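PDB 1UZB: 1-pyrroline-5-carboxylate dehydrogenase from Thermus thermophilus, which probably oxidises the semialdehyde form of 1-pyrroline-5-carboxylate to glutamate with a nicotinamide cofactor, the second oxidative step of proline breakdown. Local coordinates for residues E249-R254 against R274-Q279. Residues are numbered along the deposited sequence; the frame is centred on the assembly and turned at random.
Sequences EHPRIR and RLAPGQ
Arg274 opens the contact with a salt bridge, its NH1 lying 3.3 Å from Glu249 OE2. The carboxylate oxygen sits at the guanidinium edge, but the two planes stand 88° apart, giving a single-point contact between side chains that run side by side; Arg274 also packs on Glu270 of a second subunit. Ala276 directs its methyl into the other loop, where CB meets Glu249 O at 3.3 Å and Pro251 CB at 3.8 Å. Pro277 contributes its carbonyl, whose O lies 3.4 Å from Pro251 CB. From Gly278 a water bridges the loops, donating to Gly278 O and accepting from Arg252 NH1 at the guanidinium edge. Gln279 places CG anti to its backbone N (chi1 -169°), and the extended chain runs alongside Pro251, CG coming 3.5 Å from Pro251 O. Its amide turns back within its own loop: Gln279 OE1 accepts a hydrogen bond from Ala276 N at 3.0 Å, the donor well above the carbonyl plane, while NE2 bonds to Trp281 O. Shortening this side chain to alanine is likely to leave Ala276 N and Trp281 O without these mates and open a gap beside Pro251. The two loops, which contain a type I turn (His250-Ile253) and a type II turn (Ala276-Gln279), follow helices 242-248 and 262-272 and lead into the adjacent parallel strands 255-259 and 284-288, an arrangement typical of the Rossmann-like alpha/beta cofactor domain of aldehyde dehydrogenases.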
ATOM      1  N   GLU A 249      -4.823  45.210   0.923  1.00  9.46           N
ATOM      2  CA  GLU A 249      -5.288  45.832  -0.317  1.00 10.52           C
ATOM      3  C   GLU A 249      -4.205  46.004  -1.385  1.00  9.44           C
ATOM      4  O   GLU A 249      -4.486  46.452  -2.498  1.00 10.77           O
ATOM      5  CB  GLU A 249      -5.899  47.203  -0.007  1.00 13.59           C
ATOM      6  CG  GLU A 249      -7.031  47.168   1.010  1.00 17.59           C
ATOM      7  CD  GLU A 249      -7.554  48.551   1.353  1.00 20.84           C
ATOM      8  OE1 GLU A 249      -6.746  49.409   1.772  1.00 23.96           O
ATOM      9  OE2 GLU A 249      -8.774  48.780   1.213  1.00 24.28           O
ATOM     10  N   HIS A 250      -2.976  45.633  -1.052  1.00  8.26           N
ATOM     11  CA  HIS A 250      -1.847  45.777  -1.965  1.00  8.25           C
ATOM     12  C   HIS A 250      -1.970  44.897  -3.208  1.00  8.87           C
ATOM     13  O   HIS A 250      -2.332  43.723  -3.120  1.00  8.19           O
ATOM     14  CB  HIS A 250      -0.554  45.447  -1.216  1.00  8.57           C
ATOM     15  CG  HIS A 250       0.673  46.058  -1.815  1.00  7.94           C
ATOM     16  ND1 HIS A 250       1.155  45.706  -3.058  1.00  7.42           N
ATOM     17  CD2 HIS A 250       1.530  46.987  -1.328  1.00  9.70           C
ATOM     18  CE1 HIS A 250       2.255  46.393  -3.311  1.00  9.24           C
ATOM     19  NE2 HIS A 250       2.504  47.176  -2.277  1.00 10.10           N
ATOM     20  N   PRO A 251      -1.673  45.454  -4.391  1.00  8.04           N
ATOM     21  CA  PRO A 251      -1.774  44.643  -5.607  1.00  8.17           C
ATOM     22  C   PRO A 251      -0.739  43.522  -5.665  1.00  7.80           C
ATOM     23  O   PRO A 251      -0.918  42.547  -6.394  1.00  9.59           O
ATOM     24  CB  PRO A 251      -1.579  45.667  -6.725  1.00  8.25           C
ATOM     25  CG  PRO A 251      -0.688  46.696  -6.089  1.00  8.05           C
ATOM     26  CD  PRO A 251      -1.293  46.843  -4.713  1.00  8.52           C
ATOM     27  N   ARG A 252       0.331  43.650  -4.883  1.00  7.82           N
ATOM     28  CA  ARG A 252       1.390  42.646  -4.884  1.00  8.39           C
ATOM     29  C   ARG A 252       1.369  41.644  -3.727  1.00  7.15           C
ATOM     30  O   ARG A 252       2.338  40.912  -3.516  1.00  8.66           O
ATOM     31  CB  ARG A 252       2.758  43.330  -4.954  1.00 10.47           C
ATOM     32  CG  ARG A 252       2.973  44.138  -6.225  1.00 15.53           C
ATOM     33  CD  ARG A 252       2.892  43.257  -7.464  1.00 20.42           C
ATOM     34  NE  ARG A 252       3.918  42.218  -7.464  1.00 25.94           N
ATOM     35  CZ  ARG A 252       4.079  41.326  -8.437  1.00 27.27           C
ATOM     36  NH1 ARG A 252       3.281  41.343  -9.495  1.00 28.98           N
ATOM     37  NH2 ARG A 252       5.040  40.414  -8.349  1.00 28.54           N
ATOM     38  N   ILE A 253       0.282  41.623  -2.966  1.00  6.71           N
ATOM     39  CA  ILE A 253       0.144  40.648  -1.888  1.00  5.93           C
ATOM     40  C   ILE A 253      -0.628  39.485  -2.513  1.00  6.01           C
ATOM     41  O   ILE A 253      -1.717  39.670  -3.062  1.00  6.35           O
ATOM     42  CB  ILE A 253      -0.604  41.249  -0.671  1.00  5.84           C
ATOM     43  CG1 ILE A 253       0.409  41.913   0.263  1.00  6.65           C
ATOM     44  CG2 ILE A 253      -1.389  40.173   0.071  1.00  6.72           C
ATOM     45  CD1 ILE A 253       1.339  40.932   0.979  1.00  8.46           C
ATOM     46  N   ARG A 254      -0.050  38.288  -2.449  1.00  5.23           N
ATOM     47  CA  ARG A 254      -0.658  37.109  -3.065  1.00  5.27           C
ATOM     48  C   ARG A 254      -1.745  36.420  -2.251  1.00  4.51           C
ATOM     49  O   ARG A 254      -2.716  35.906  -2.808  1.00  5.71           O
ATOM     50  CB  ARG A 254       0.432  36.090  -3.417  1.00  6.65           C
ATOM     51  CG  ARG A 254      -0.061  34.897  -4.230  1.00  5.52           C
ATOM     52  CD  ARG A 254      -0.487  35.332  -5.619  1.00  5.44           C
ATOM     53  NE  ARG A 254      -1.142  34.291  -6.410  1.00  7.14           N
ATOM     54  CZ  ARG A 254      -2.416  33.938  -6.277  1.00  6.31           C
ATOM     55  NH1 ARG A 254      -2.923  32.993  -7.057  1.00  8.50           N
ATOM     56  NH2 ARG A 254      -3.186  34.521  -5.366  1.00  7.39           N
ATOM     57  N   ARG A 274     -11.409  42.104  -4.324  1.00  9.21           N
ATOM     58  CA  ARG A 274     -11.234  43.192  -5.280  1.00  9.25           C
ATOM     59  C   ARG A 274      -9.887  43.132  -5.988  1.00 10.04           C
ATOM     60  O   ARG A 274      -8.896  42.650  -5.435  1.00  9.18           O
ATOM     61  CB  ARG A 274     -11.359  44.547  -4.575  1.00 11.11           C
ATOM     62  CG  ARG A 274     -12.693  44.775  -3.881  1.00 13.98           C
ATOM     63  CD  ARG A 274     -12.907  46.248  -3.565  1.00 20.69           C
ATOM     64  NE  ARG A 274     -11.932  46.772  -2.614  1.00 23.63           N
ATOM     65  CZ  ARG A 274     -11.911  46.473  -1.318  1.00 26.00           C
ATOM     66  NH1 ARG A 274     -10.981  46.995  -0.530  1.00 26.15           N
ATOM     67  NH2 ARG A 274     -12.824  45.657  -0.806  1.00 26.95           N
ATOM     68  N   LEU A 275      -9.858  43.624  -7.222  1.00  9.23           N
ATOM     69  CA  LEU A 275      -8.628  43.661  -7.997  1.00  9.75           C
ATOM     70  C   LEU A 275      -8.012  45.047  -7.817  1.00 10.57           C
ATOM     71  O   LEU A 275      -8.499  46.027  -8.385  1.00 10.52           O
ATOM     72  CB  LEU A 275      -8.915  43.423  -9.485  1.00  9.71           C
ATOM     73  CG  LEU A 275      -7.685  43.285 -10.389  1.00  8.84           C
ATOM     74  CD1 LEU A 275      -7.069  41.899 -10.209  1.00  9.44           C
ATOM     75  CD2 LEU A 275      -8.086  43.498 -11.841  1.00 10.63           C
ATOM     76  N   ALA A 276      -6.961  45.132  -7.008  1.00 10.76           N
ATOM     77  CA  ALA A 276      -6.290  46.405  -6.786  1.00 11.41           C
ATOM     78  C   ALA A 276      -5.665  46.827  -8.110  1.00 11.87           C
ATOM     79  O   ALA A 276      -5.370  45.988  -8.957  1.00  9.94           O
ATOM     80  CB  ALA A 276      -5.213  46.257  -5.720  1.00 10.84           C
ATOM     81  N   PRO A 277      -5.465  48.136  -8.315  1.00 12.32           N
ATOM     82  CA  PRO A 277      -4.866  48.592  -9.572  1.00 12.78           C
ATOM     83  C   PRO A 277      -3.522  47.922  -9.858  1.00 10.96           C
ATOM     84  O   PRO A 277      -2.605  47.984  -9.039  1.00 11.39           O
ATOM     85  CB  PRO A 277      -4.733  50.098  -9.358  1.00 13.06           C
ATOM     86  CG  PRO A 277      -5.918  50.408  -8.491  1.00 15.34           C
ATOM     87  CD  PRO A 277      -5.884  49.279  -7.485  1.00 13.87           C
ATOM     88  N   GLY A 278      -3.416  47.280 -11.018  1.00 10.32           N
ATOM     89  CA  GLY A 278      -2.181  46.613 -11.397  1.00  9.96           C
ATOM     90  C   GLY A 278      -2.058  45.171 -10.934  1.00  9.06           C
ATOM     91  O   GLY A 278      -1.115  44.479 -11.307  1.00  9.71           O
ATOM     92  N   GLN A 279      -3.010  44.715 -10.126  1.00  8.88           N
ATOM     93  CA  GLN A 279      -2.997  43.352  -9.602  1.00  8.78           C
ATOM     94  C   GLN A 279      -3.142  42.334 -10.733  1.00  7.89           C
ATOM     95  O   GLN A 279      -3.969  42.505 -11.629  1.00  8.35           O
ATOM     96  CB  GLN A 279      -4.132  43.203  -8.594  1.00  7.31           C
ATOM     97  CG  GLN A 279      -4.101  41.942  -7.755  1.00  6.74           C
ATOM     98  CD  GLN A 279      -5.189  41.968  -6.705  1.00  8.08           C
ATOM     99  OE1 GLN A 279      -5.298  42.930  -5.939  1.00  7.42           O
ATOM    100  NE2 GLN A 279      -6.007  40.922  -6.663  1.00  7.74           N
TER
HETATM  101  O   HOH W   1       1.127  43.647  -9.959  1.00 19.77           O